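Local coordinates for NAD-dependent L-serine dehydrogenase (PDB 3OBB), which catalyses the NAD-dependent oxidation of L-serine and methyl-L-serine, acts only weakly on beta-hydroxyisobutyrate, and works as a homotetramer built as a dimer of dimers, at residues R235-G240 with F287-K292; M242-A247 with G281-D286; K248-A253 with L269-Y274. One frame throughout, in Å; residues are numbered along the deposited sequence.

Contact 1 of 3, residues R235-G240 with F287-K292. With ACT (acetate ion), chain D.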
ATOM      1  N   ARG A 235       0.655  28.026  -8.046  1.00 38.41           N
ATOM      2  CA  ARG A 235       1.381  29.040  -7.273  1.00 39.41           C
ATOM      3  C   ARG A 235       2.226  28.324  -6.224  1.00 39.82           C
ATOM      4  O   ARG A 235       2.274  28.718  -5.037  1.00 40.20           O
ATOM      5  CB  ARG A 235       0.418  30.040  -6.627  1.00 39.57           C
ATOM      6  CG  ARG A 235      -0.660  29.377  -5.775  1.00 38.89           C
ATOM      7  CD  ARG A 235      -1.649  30.409  -5.216  1.00 39.37           C
ATOM      8  NE  ARG A 235      -2.472  29.818  -4.157  1.00 35.96           N
ATOM      9  CZ  ARG A 235      -3.670  29.278  -4.327  1.00 34.95           C
ATOM     10  NH1 ARG A 235      -4.248  29.206  -5.533  1.00 32.87           N
ATOM     11  NH2 ARG A 235      -4.296  28.797  -3.274  1.00 34.78           N
ATOM     12  N   ASP A 236       2.867  27.244  -6.667  1.00 40.00           N
ATOM     13  CA  ASP A 236       3.852  26.552  -5.860  1.00 40.42           C
ATOM     14  C   ASP A 236       3.259  25.969  -4.570  1.00 38.36           C
ATOM     15  O   ASP A 236       3.917  25.950  -3.523  1.00 37.81           O
ATOM     16  CB  ASP A 236       4.981  27.523  -5.507  1.00 42.84           C
ATOM     17  CG  ASP A 236       6.325  27.036  -6.010  1.00 49.53           C
ATOM     18  OD1 ASP A 236       6.655  25.828  -5.768  1.00 53.33           O
ATOM     19  OD2 ASP A 236       7.014  27.857  -6.690  1.00 54.96           O
ATOM     20  N   TYR A 237       2.005  25.533  -4.636  1.00 36.35           N
ATOM     21  CA  TYR A 237       1.355  24.918  -3.493  1.00 34.80           C
ATOM     22  C   TYR A 237       1.345  25.810  -2.247  1.00 35.21           C
ATOM     23  O   TYR A 237       1.331  25.289  -1.153  1.00 35.49           O
ATOM     24  CB  TYR A 237       1.998  23.541  -3.207  1.00 33.40           C
ATOM     25  CG  TYR A 237       1.960  22.666  -4.445  1.00 31.99           C
ATOM     26  CD1 TYR A 237       3.061  22.590  -5.280  1.00 30.88           C
ATOM     27  CD2 TYR A 237       0.792  21.988  -4.817  1.00 29.96           C
ATOM     28  CE1 TYR A 237       3.040  21.834  -6.442  1.00 30.71           C
ATOM     29  CE2 TYR A 237       0.761  21.197  -5.979  1.00 31.37           C
ATOM     30  CZ  TYR A 237       1.905  21.128  -6.781  1.00 31.79           C
ATOM     31  OH  TYR A 237       1.921  20.383  -7.933  1.00 30.70           O
ATOM     32  N   SER A 238       1.302  27.139  -2.404  1.00 35.33           N
ATOM     33  CA  SER A 238       1.101  28.025  -1.243  1.00 36.44           C
ATOM     34  C   SER A 238      -0.396  28.132  -0.938  1.00 36.12           C
ATOM     35  O   SER A 238      -1.223  28.063  -1.863  1.00 36.33           O
ATOM     36  CB  SER A 238       1.641  29.430  -1.533  1.00 37.74           C
ATOM     37  OG  SER A 238       0.977  29.970  -2.679  1.00 40.41           O
ATOM     38  N   GLY A 239      -0.738  28.297   0.331  1.00 35.33           N
ATOM     39  CA  GLY A 239      -2.118  28.474   0.771  1.00 35.21           C
ATOM     40  C   GLY A 239      -2.904  27.190   0.693  1.00 34.96           C
ATOM     41  O   GLY A 239      -2.338  26.109   0.880  1.00 34.72           O
ATOM     42  N   GLY A 240      -4.199  27.300   0.379  1.00 35.20           N
ATOM     43  CA  GLY A 240      -5.089  26.141   0.301  1.00 35.09           C
ATOM     44  C   GLY A 240      -5.281  25.409   1.627  1.00 35.43           C
ATOM     45  O   GLY A 240      -5.617  25.999   2.627  1.00 36.73           O
ATOM     46  N   PHE A 287      -2.265  20.623   0.374  1.00 31.76           N
ATOM     47  CA  PHE A 287      -2.164  19.163   0.347  1.00 31.28           C
ATOM     48  C   PHE A 287      -1.959  18.602  -1.073  1.00 30.83           C
ATOM     49  O   PHE A 287      -1.480  17.494  -1.214  1.00 31.92           O
ATOM     50  CB  PHE A 287      -3.377  18.501   1.048  1.00 30.52           C
ATOM     51  CG  PHE A 287      -4.671  18.602   0.268  1.00 30.70           C
ATOM     52  CD1 PHE A 287      -5.231  19.854  -0.038  1.00 32.30           C
ATOM     53  CD2 PHE A 287      -5.308  17.444  -0.204  1.00 29.17           C
ATOM     54  CE1 PHE A 287      -6.434  19.948  -0.763  1.00 32.33           C
ATOM     55  CE2 PHE A 287      -6.506  17.515  -0.921  1.00 28.92           C
ATOM     56  CZ  PHE A 287      -7.074  18.762  -1.209  1.00 29.80           C
ATOM     57  N   SER A 288      -2.309  19.345  -2.131  1.00 30.80           N
ATOM     58  CA  SER A 288      -2.023  18.854  -3.496  1.00 29.81           C
ATOM     59  C   SER A 288      -0.523  18.795  -3.842  1.00 29.49           C
ATOM     60  O   SER A 288      -0.145  18.251  -4.879  1.00 29.83           O
ATOM     61  CB  SER A 288      -2.868  19.580  -4.574  1.00 29.34           C
ATOM     62  OG  SER A 288      -2.474  20.926  -4.763  1.00 30.00           O
ATOM     63  N   VAL A 289       0.321  19.310  -2.950  1.00 30.05           N
ATOM     64  CA  VAL A 289       1.793  19.202  -3.026  1.00 30.82           C
ATOM     65  C   VAL A 289       2.258  17.736  -3.107  1.00 31.40           C
ATOM     66  O   VAL A 289       3.397  17.433  -3.537  1.00 32.11           O
ATOM     67  CB  VAL A 289       2.479  19.944  -1.847  1.00 31.63           C
ATOM     68  CG1 VAL A 289       2.433  19.096  -0.530  1.00 31.19           C
ATOM     69  CG2 VAL A 289       3.907  20.332  -2.212  1.00 29.47           C
ATOM     70  N   VAL A 290       1.336  16.827  -2.792  1.00 30.57           N
ATOM     71  CA  VAL A 290       1.587  15.405  -2.978  1.00 29.98           C
ATOM     72  C   VAL A 290       2.043  15.139  -4.420  1.00 30.36           C
ATOM     73  O   VAL A 290       2.762  14.180  -4.653  1.00 31.11           O
ATOM     74  CB  VAL A 290       0.336  14.564  -2.536  1.00 30.42           C
ATOM     75  CG1 VAL A 290      -0.792  14.634  -3.569  1.00 26.14           C
ATOM     76  CG2 VAL A 290       0.701  13.118  -2.194  1.00 30.32           C
ATOM     77  N   GLN A 291       1.636  16.004  -5.365  1.00 29.50           N
ATOM     78  CA  GLN A 291       2.108  15.956  -6.766  1.00 29.24           C
ATOM     79  C   GLN A 291       3.628  15.803  -6.883  1.00 29.92           C
ATOM     80  O   GLN A 291       4.108  15.117  -7.767  1.00 30.53           O
ATOM     81  CB  GLN A 291       1.639  17.199  -7.573  1.00 29.09           C
ATOM     82  CG  GLN A 291       1.834  17.082  -9.122  1.00 29.25           C
ATOM     83  CD  GLN A 291       1.007  15.950  -9.735  1.00 28.34           C
ATOM     84  OE1 GLN A 291      -0.146  16.139 -10.102  1.00 28.95           O
ATOM     85  NE2 GLN A 291       1.602  14.773  -9.848  1.00 29.46           N
ATOM     86  N   LYS A 292       4.375  16.439  -5.981  1.00 31.32           N
ATOM     87  CA  LYS A 292       5.831  16.460  -6.010  1.00 31.74           C
ATOM     88  C   LYS A 292       6.470  15.068  -5.810  1.00 32.93           C
ATOM     89  O   LYS A 292       7.590  14.790  -6.309  1.00 33.04           O
ATOM     90  CB  LYS A 292       6.341  17.407  -4.927  1.00 32.92           C
ATOM     91  CG  LYS A 292       6.075  18.890  -5.207  1.00 33.78           C
ATOM     92  CD  LYS A 292       7.046  19.750  -4.386  1.00 33.25           C
ATOM     93  CE  LYS A 292       6.771  21.244  -4.532  1.00 34.15           C
ATOM     94  NZ  LYS A 292       7.403  21.649  -5.825  1.00 38.46           N
TER
HETATM   95  C   ACT D 404      -5.937  30.012  -0.515  1.00 61.58           C
HETATM   96  O   ACT D 404      -4.797  29.678  -0.133  1.00 61.11           O
HETATM   97  OXT ACT D 404      -5.952  30.945  -1.339  1.00 62.16           O
HETATM   98  CH3 ACT D 404      -7.212  29.367  -0.045  1.00 61.27           C

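Contact 2 of 3, residues M242-A247 with G281-D286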
HETATM    1  N   MSE A 242      -3.495  22.833   4.267  1.00 36.41           N
HETATM    2  CA  MSE A 242      -2.160  22.342   4.570  1.00 37.85           C
HETATM    3  C   MSE A 242      -2.098  20.825   4.582  1.00 35.13           C
HETATM    4  O   MSE A 242      -2.984  20.156   5.114  1.00 34.17           O
HETATM    5  CB  MSE A 242      -1.716  22.812   5.956  1.00 38.30           C
HETATM    6  CG  MSE A 242      -1.738  24.298   6.182  1.00 42.37           C
HETATM    7 SE   MSE A 242      -0.704  24.797   7.788  0.75 49.11          SE
HETATM    8  CE  MSE A 242      -1.019  23.379   9.008  1.00 44.05           C
ATOM      9  N   ALA A 243      -1.009  20.302   4.044  1.00 34.14           N
ATOM     10  CA  ALA A 243      -0.715  18.874   4.088  1.00 33.38           C
ATOM     11  C   ALA A 243      -0.760  18.345   5.516  1.00 33.53           C
ATOM     12  O   ALA A 243      -1.180  17.202   5.757  1.00 33.09           O
ATOM     13  CB  ALA A 243       0.685  18.603   3.451  1.00 32.90           C
ATOM     14  N   GLN A 244      -0.300  19.163   6.465  1.00 33.70           N
ATOM     15  CA  GLN A 244      -0.249  18.736   7.870  1.00 34.50           C
ATOM     16  C   GLN A 244      -1.656  18.488   8.399  1.00 34.03           C
ATOM     17  O   GLN A 244      -1.882  17.504   9.119  1.00 34.24           O
ATOM     18  CB  GLN A 244       0.487  19.753   8.738  1.00 34.64           C
ATOM     19  CG  GLN A 244       0.644  19.320  10.182  1.00 37.12           C
ATOM     20  CD  GLN A 244       1.421  20.369  11.002  1.00 38.96           C
ATOM     21  OE1 GLN A 244       1.557  21.527  10.582  1.00 39.42           O
ATOM     22  NE2 GLN A 244       1.897  19.971  12.177  1.00 38.67           N
ATOM     23  N   LEU A 245      -2.596  19.357   8.017  1.00 33.39           N
ATOM     24  CA  LEU A 245      -4.013  19.191   8.355  1.00 34.01           C
ATOM     25  C   LEU A 245      -4.666  17.972   7.681  1.00 33.82           C
ATOM     26  O   LEU A 245      -5.447  17.235   8.321  1.00 33.46           O
ATOM     27  CB  LEU A 245      -4.804  20.450   8.002  1.00 34.72           C
ATOM     28  CG  LEU A 245      -4.499  21.699   8.837  1.00 36.82           C
ATOM     29  CD1 LEU A 245      -5.314  22.900   8.315  1.00 37.91           C
ATOM     30  CD2 LEU A 245      -4.755  21.443  10.329  1.00 35.03           C
HETATM   31  N   MSE A 246      -4.373  17.762   6.395  1.00 32.96           N
HETATM   32  CA  MSE A 246      -4.784  16.519   5.757  1.00 32.52           C
HETATM   33  C   MSE A 246      -4.229  15.281   6.508  1.00 32.73           C
HETATM   34  O   MSE A 246      -4.954  14.307   6.701  1.00 32.77           O
HETATM   35  CB  MSE A 246      -4.365  16.493   4.284  1.00 32.60           C
HETATM   36  CG  MSE A 246      -4.736  15.185   3.577  1.00 34.87           C
HETATM   37 SE   MSE A 246      -6.663  14.789   3.775  0.90 44.71          SE
HETATM   38  CE  MSE A 246      -7.114  15.725   2.163  1.00 32.91           C
ATOM     39  N   ALA A 247      -2.958  15.320   6.934  1.00 33.40           N
ATOM     40  CA  ALA A 247      -2.348  14.181   7.665  1.00 34.12           C
ATOM     41  C   ALA A 247      -3.064  13.954   8.996  1.00 35.26           C
ATOM     42  O   ALA A 247      -3.267  12.816   9.414  1.00 36.57           O
ATOM     43  CB  ALA A 247      -0.861  14.427   7.921  1.00 34.16           C
ATOM     44  N   GLY A 281       9.405  18.473   4.582  1.00 37.22           N
ATOM     45  CA  GLY A 281       9.292  19.881   4.910  1.00 36.90           C
ATOM     46  C   GLY A 281       8.059  20.583   4.382  1.00 36.42           C
ATOM     47  O   GLY A 281       7.984  21.833   4.436  1.00 36.41           O
ATOM     48  N   TYR A 282       7.094  19.795   3.880  1.00 34.83           N
ATOM     49  CA  TYR A 282       5.919  20.336   3.165  1.00 34.55           C
ATOM     50  C   TYR A 282       4.640  20.436   4.020  1.00 33.31           C
ATOM     51  O   TYR A 282       3.544  20.518   3.485  1.00 33.18           O
ATOM     52  CB  TYR A 282       5.612  19.506   1.900  1.00 34.40           C
ATOM     53  CG  TYR A 282       6.705  19.517   0.850  1.00 36.72           C
ATOM     54  CD1 TYR A 282       7.281  20.723   0.430  1.00 41.33           C
ATOM     55  CD2 TYR A 282       7.167  18.339   0.277  1.00 37.76           C
ATOM     56  CE1 TYR A 282       8.316  20.759  -0.507  1.00 41.97           C
ATOM     57  CE2 TYR A 282       8.197  18.361  -0.691  1.00 41.21           C
ATOM     58  CZ  TYR A 282       8.765  19.583  -1.076  1.00 40.73           C
ATOM     59  OH  TYR A 282       9.759  19.662  -2.045  1.00 41.04           O
ATOM     60  N   ALA A 283       4.779  20.383   5.331  1.00 33.17           N
ATOM     61  CA  ALA A 283       3.639  20.472   6.259  1.00 32.60           C
ATOM     62  C   ALA A 283       2.727  21.667   5.974  1.00 32.11           C
ATOM     63  O   ALA A 283       1.505  21.531   6.005  1.00 32.07           O
ATOM     64  CB  ALA A 283       4.143  20.514   7.720  1.00 33.43           C
ATOM     65  N   GLU A 284       3.292  22.822   5.640  1.00 32.45           N
ATOM     66  CA  GLU A 284       2.443  23.982   5.411  1.00 33.38           C
ATOM     67  C   GLU A 284       2.115  24.279   3.951  1.00 33.39           C
ATOM     68  O   GLU A 284       1.554  25.336   3.662  1.00 32.84           O
ATOM     69  CB  GLU A 284       3.026  25.249   6.051  1.00 35.23           C
ATOM     70  CG  GLU A 284       3.439  25.093   7.505  1.00 39.30           C
ATOM     71  CD  GLU A 284       2.982  26.255   8.368  1.00 42.56           C
ATOM     72  OE1 GLU A 284       2.871  27.418   7.882  1.00 43.46           O
ATOM     73  OE2 GLU A 284       2.735  25.980   9.551  1.00 44.90           O
ATOM     74  N   ARG A 285       2.470  23.374   3.031  1.00 33.03           N
ATOM     75  CA  ARG A 285       2.046  23.537   1.644  1.00 33.56           C
ATOM     76  C   ARG A 285       0.614  23.019   1.516  1.00 33.24           C
ATOM     77  O   ARG A 285       0.120  22.236   2.372  1.00 32.56           O
ATOM     78  CB  ARG A 285       3.003  22.830   0.654  1.00 32.69           C
ATOM     79  CG  ARG A 285       4.464  23.319   0.735  1.00 35.66           C
ATOM     80  CD  ARG A 285       4.847  24.206  -0.477  1.00 38.00           C
ATOM     81  NE  ARG A 285       6.304  24.353  -0.564  1.00 39.08           N
ATOM     82  CZ  ARG A 285       7.002  24.460  -1.691  1.00 40.98           C
ATOM     83  NH1 ARG A 285       6.398  24.452  -2.875  1.00 37.03           N
ATOM     84  NH2 ARG A 285       8.325  24.584  -1.630  1.00 42.82           N
ATOM     85  N   ASP A 286      -0.064  23.462   0.459  1.00 33.12           N
ATOM     86  CA  ASP A 286      -1.377  22.908   0.152  1.00 32.68           C
ATOM     87  C   ASP A 286      -1.258  21.386  -0.063  1.00 32.14           C
ATOM     88  O   ASP A 286      -0.266  20.912  -0.639  1.00 31.49           O
ATOM     89  CB  ASP A 286      -1.956  23.548  -1.103  1.00 32.27           C
ATOM     90  CG  ASP A 286      -3.210  22.828  -1.566  1.00 34.05           C
ATOM     91  OD1 ASP A 286      -4.260  23.021  -0.881  1.00 33.37           O
ATOM     92  OD2 ASP A 286      -3.132  22.040  -2.567  1.00 29.76           O
TER
HETATM   93  O   HOH W   1       2.537  23.679  11.092  1.00 36.16           O

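Contact 3 of 3, residues K248-A253 with L269-Y274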
ATOM      1  N   LYS A 248      -3.451  15.047   9.654  1.00 35.58           N
ATOM      2  CA  LYS A 248      -4.215  14.986  10.895  1.00 35.93           C
ATOM      3  C   LYS A 248      -5.547  14.266  10.649  1.00 34.92           C
ATOM      4  O   LYS A 248      -5.871  13.290  11.335  1.00 34.04           O
ATOM      5  CB  LYS A 248      -4.441  16.396  11.440  1.00 36.71           C
ATOM      6  CG  LYS A 248      -5.391  16.501  12.671  1.00 41.34           C
ATOM      7  CD  LYS A 248      -6.790  17.084  12.321  1.00 45.13           C
ATOM      8  CE  LYS A 248      -6.753  18.530  11.722  1.00 46.14           C
ATOM      9  NZ  LYS A 248      -7.948  18.851  10.820  1.00 44.36           N
ATOM     10  N   ASP A 249      -6.302  14.764   9.670  1.00 33.63           N
ATOM     11  CA  ASP A 249      -7.620  14.219   9.298  1.00 33.11           C
ATOM     12  C   ASP A 249      -7.538  12.744   8.980  1.00 32.28           C
ATOM     13  O   ASP A 249      -8.394  11.984   9.359  1.00 32.37           O
ATOM     14  CB  ASP A 249      -8.175  14.984   8.084  1.00 32.47           C
ATOM     15  CG  ASP A 249      -8.759  16.367   8.469  1.00 34.78           C
ATOM     16  OD1 ASP A 249      -8.783  16.687   9.689  1.00 37.12           O
ATOM     17  OD2 ASP A 249      -9.207  17.131   7.582  1.00 34.23           O
ATOM     18  N   LEU A 250      -6.503  12.351   8.257  1.00 31.73           N
ATOM     19  CA  LEU A 250      -6.287  10.946   7.916  1.00 31.69           C
ATOM     20  C   LEU A 250      -6.040  10.184   9.205  1.00 31.26           C
ATOM     21  O   LEU A 250      -6.466   9.060   9.355  1.00 31.29           O
ATOM     22  CB  LEU A 250      -5.069  10.841   6.995  1.00 30.23           C
ATOM     23  CG  LEU A 250      -5.121  10.611   5.481  1.00 32.16           C
ATOM     24  CD1 LEU A 250      -6.486  10.208   4.847  1.00 30.44           C
ATOM     25  CD2 LEU A 250      -4.347  11.622   4.691  1.00 28.53           C
ATOM     26  N   GLY A 251      -5.355  10.813  10.151  1.00 31.96           N
ATOM     27  CA  GLY A 251      -5.032  10.163  11.432  1.00 32.37           C
ATOM     28  C   GLY A 251      -6.291   9.866  12.240  1.00 33.09           C
ATOM     29  O   GLY A 251      -6.429   8.778  12.790  1.00 32.93           O
ATOM     30  N   LEU A 252      -7.210  10.824  12.282  1.00 33.30           N
ATOM     31  CA  LEU A 252      -8.534  10.625  12.891  1.00 34.85           C
ATOM     32  C   LEU A 252      -9.344   9.502  12.222  1.00 34.73           C
ATOM     33  O   LEU A 252     -10.056   8.731  12.902  1.00 34.93           O
ATOM     34  CB  LEU A 252      -9.354  11.913  12.848  1.00 34.12           C
ATOM     35  CG  LEU A 252      -8.810  13.145  13.571  1.00 36.96           C
ATOM     36  CD1 LEU A 252      -9.740  14.350  13.400  1.00 32.83           C
ATOM     37  CD2 LEU A 252      -8.491  12.910  15.068  1.00 35.18           C
ATOM     38  N   ALA A 253      -9.249   9.429  10.900  1.00 33.37           N
ATOM     39  CA  ALA A 253      -9.911   8.371  10.160  1.00 33.39           C
ATOM     40  C   ALA A 253      -9.371   6.974  10.580  1.00 34.77           C
ATOM     41  O   ALA A 253     -10.156   6.030  10.763  1.00 35.11           O
ATOM     42  CB  ALA A 253      -9.791   8.614   8.649  1.00 31.39           C
ATOM     43  N   LEU A 269      -2.508   4.001   3.230  1.00 29.48           N
ATOM     44  CA  LEU A 269      -1.419   4.324   2.313  1.00 29.25           C
ATOM     45  C   LEU A 269      -1.374   5.831   2.083  1.00 28.14           C
ATOM     46  O   LEU A 269      -0.302   6.423   2.111  1.00 28.83           O
ATOM     47  CB  LEU A 269      -1.553   3.602   0.981  1.00 29.10           C
ATOM     48  CG  LEU A 269      -0.320   3.153   0.190  1.00 31.19           C
ATOM     49  CD1 LEU A 269      -0.653   3.100  -1.302  1.00 25.99           C
ATOM     50  CD2 LEU A 269       1.034   3.864   0.450  1.00 29.06           C
ATOM     51  N   ALA A 270      -2.525   6.471   1.891  1.00 27.55           N
ATOM     52  CA  ALA A 270      -2.529   7.937   1.689  1.00 27.38           C
ATOM     53  C   ALA A 270      -1.810   8.596   2.863  1.00 28.41           C
ATOM     54  O   ALA A 270      -0.973   9.473   2.674  1.00 28.61           O
ATOM     55  CB  ALA A 270      -3.961   8.489   1.524  1.00 26.21           C
ATOM     56  N   LEU A 271      -2.123   8.138   4.077  1.00 28.92           N
ATOM     57  CA  LEU A 271      -1.508   8.679   5.276  1.00 29.80           C
ATOM     58  C   LEU A 271       0.010   8.479   5.314  1.00 29.71           C
ATOM     59  O   LEU A 271       0.742   9.410   5.617  1.00 29.95           O
ATOM     60  CB  LEU A 271      -2.177   8.121   6.537  1.00 29.59           C
ATOM     61  CG  LEU A 271      -1.623   8.533   7.916  1.00 31.29           C
ATOM     62  CD1 LEU A 271      -1.599  10.057   8.149  1.00 26.25           C
ATOM     63  CD2 LEU A 271      -2.400   7.835   9.038  1.00 30.74           C
ATOM     64  N   SER A 272       0.479   7.297   4.940  1.00 29.96           N
ATOM     65  CA  SER A 272       1.916   7.061   4.831  1.00 30.48           C
ATOM     66  C   SER A 272       2.617   8.035   3.890  1.00 29.54           C
ATOM     67  O   SER A 272       3.699   8.490   4.186  1.00 30.40           O
ATOM     68  CB  SER A 272       2.168   5.616   4.406  1.00 31.79           C
ATOM     69  OG  SER A 272       1.673   4.744   5.439  1.00 33.91           O
ATOM     70  N   LEU A 273       1.979   8.354   2.775  1.00 28.72           N
ATOM     71  CA  LEU A 273       2.511   9.268   1.755  1.00 29.26           C
ATOM     72  C   LEU A 273       2.497  10.725   2.241  1.00 28.86           C
ATOM     73  O   LEU A 273       3.473  11.480   2.032  1.00 28.87           O
ATOM     74  CB  LEU A 273       1.752   9.097   0.432  1.00 27.35           C
ATOM     75  CG  LEU A 273       1.914   7.698  -0.226  1.00 31.53           C
ATOM     76  CD1 LEU A 273       1.074   7.597  -1.485  1.00 28.21           C
ATOM     77  CD2 LEU A 273       3.432   7.281  -0.569  1.00 30.72           C
ATOM     78  N   TYR A 274       1.423  11.096   2.941  1.00 28.52           N
ATOM     79  CA  TYR A 274       1.384  12.409   3.603  1.00 28.33           C
ATOM     80  C   TYR A 274       2.483  12.536   4.634  1.00 29.29           C
ATOM     81  O   TYR A 274       3.109  13.589   4.743  1.00 29.44           O
ATOM     82  CB  TYR A 274      -0.013  12.771   4.124  1.00 28.30           C
ATOM     83  CG  TYR A 274      -0.788  13.394   2.998  1.00 29.33           C
ATOM     84  CD1 TYR A 274      -0.509  14.706   2.594  1.00 29.94           C
ATOM     85  CD2 TYR A 274      -1.723  12.651   2.256  1.00 28.30           C
ATOM     86  CE1 TYR A 274      -1.161  15.290   1.516  1.00 28.13           C
ATOM     87  CE2 TYR A 274      -2.381  13.228   1.161  1.00 28.36           C
ATOM     88  CZ  TYR A 274      -2.088  14.538   0.797  1.00 29.58           C
ATOM     89  OH  TYR A 274      -2.705  15.107  -0.284  1.00 28.93           O
TER

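Contact 1 of 3, residues R235-G240 with F287-K292
A single buried tyrosine, Y237, carries this loop-to-turn contact in the C-terminal helical domain, laying its ring on the 3-10 turn 287-289 and the chain just after it. It illustrates how an aromatic side chain can anchor a loop that lacks regular structure. CG of Y237 stands beside its backbone N and anti to the carbonyl carbon (chi1 -55°), which directs the ring at the turn. One face receives a CH-pi contact from CA of V289, 3.8 Å from the ring centroid. CG2 of V289 adds an apolar contact to Y237 CG. S288 OG sits in the ring plane at the edge, 3.4 Å from Y237 CD2; that hydroxyl is hydrogen-bonded to D286. Farther along the ring, Y237 OH comes within 3.2 Å of Q291 CB and hydrogen-bonds with P223 O and Q298 NE2, so its polar end is held although buried. The K292 chain runs antiparallel to the tyrosine side chain, its CE 4.0 Å from Y237 CD1, and delivers NZ to Q298. The turn is backed by helix 168-196, where M184 touches F287 and S288, and by helix 265-279, whose L277 packs against V289 and V290.

Contact 2 of 3, residues M242-A247 with G281-D286
The carbonyl oxygen of R285 takes the amide of A243 at 2.8 Å, N to O, with the donor almost in line with the C=O bond (174° at the oxygen). The same oxygen receives a CA-H...O contact from M242, CA to O 3.2 Å. One residue on, Q244 N reaches A283 O at 3.0 Å, here in the carbonyl plane and on a lone pair. Two consecutive amides at the start of helix 243-260, which have no earlier helical turn to bond to, are thus satisfied by carbonyls of the loop 281-286. This is a clear example of a helix N-terminus whose first amides are bonded by a piece of chain distant in sequence. M242 occupies the N-cap position, and a single beta bridge pairs it with D286. The loop supplies its oxygens from a type I turn, Y282 to R285, entered through a Schellman motif at G281.

Side chains add further contacts. The side chains of M242, a selenomethionine, and E284 head out together, M242 SE 4.0 Å from E284 CD. With chi1 at -176° the Q244 side chain swings away from the backbone N and runs on extended, its CB 3.9 Å from A283 CB. A243 CB rests 3.4 Å from Y282 O. Helix 265-279 flanks the joint, with L278 against A283 and A247 and L277 against Y282, while Y282 and R285 also touch K292 of helix 291-294.

Contact 3 of 3, residues K248-A253 with L269-Y274
L271 holds CG anti to its backbone N (chi1 177°), and its second torsion turns CD1 against L250 CB at 3.7 Å. L250 answers with chi1 near -104°, and its chi2 too is away from the usual staggered positions; CD2 is thereby carried past the backbone of L271 to Y274, where it meets CD2 of the ring at 3.7 Å. The two leucine side chains interdigitate, each directed at the opposite helix, whereas L250 and Y274 cross at about a right angle. A270 CB, 4.5 Å from L250 CD2, borders the same leucine, and G251 CA lies 4.3 Å from L271 CD2.

Helices 243-260 and 265-279, joined by a short connection, form an antiparallel helical hairpin in the C-terminal all-helical domain of the HIBADH-related family. Their segments here approach to 9.5 Å between axes at 147°, and the side-chain contacts between these two segments are apolar. A third helix, 168-196, which also carries the active-site K173, packs on L250 through Q178 and A181 and on Y274 through I185.

K248, an NAD(+)-binding residue whose CB points away from the 269-274 segment, forms a salt bridge with D249, NZ to OD1 2.6 Å, approaching from above the carboxylate plane, while D249 OD2 is hydrogen-bonded to N177. Beyond the hairpin, L269 packs on L269 of a neighbouring subunit, and the backbone oxygen of S272 accepts a hydrogen bond from S263 of another.

Overall arrangement
All three contacts lie in the C-terminal helical domain, apart from the Rossmann-type sheet. Along the chain they enclose one another: contact 1 joins the widest-spaced segments, contact 2 lies within its span, and contact 3 is innermost. Contacts 2 and 3 share helix 243-260, their centres about 11 Å apart; contacts 1 and 2 are about 9 Å apart, and contacts 1 and 3 about 17 Å. Y237 O and D286 N are hydrogen-bonded, as are Y274 OH and F287 O, tying hairpin to turn. The chain therefore folds back on itself in steps, from the helical hairpin bearing K248 of the NAD(+) site out to the loop and C-terminal turn.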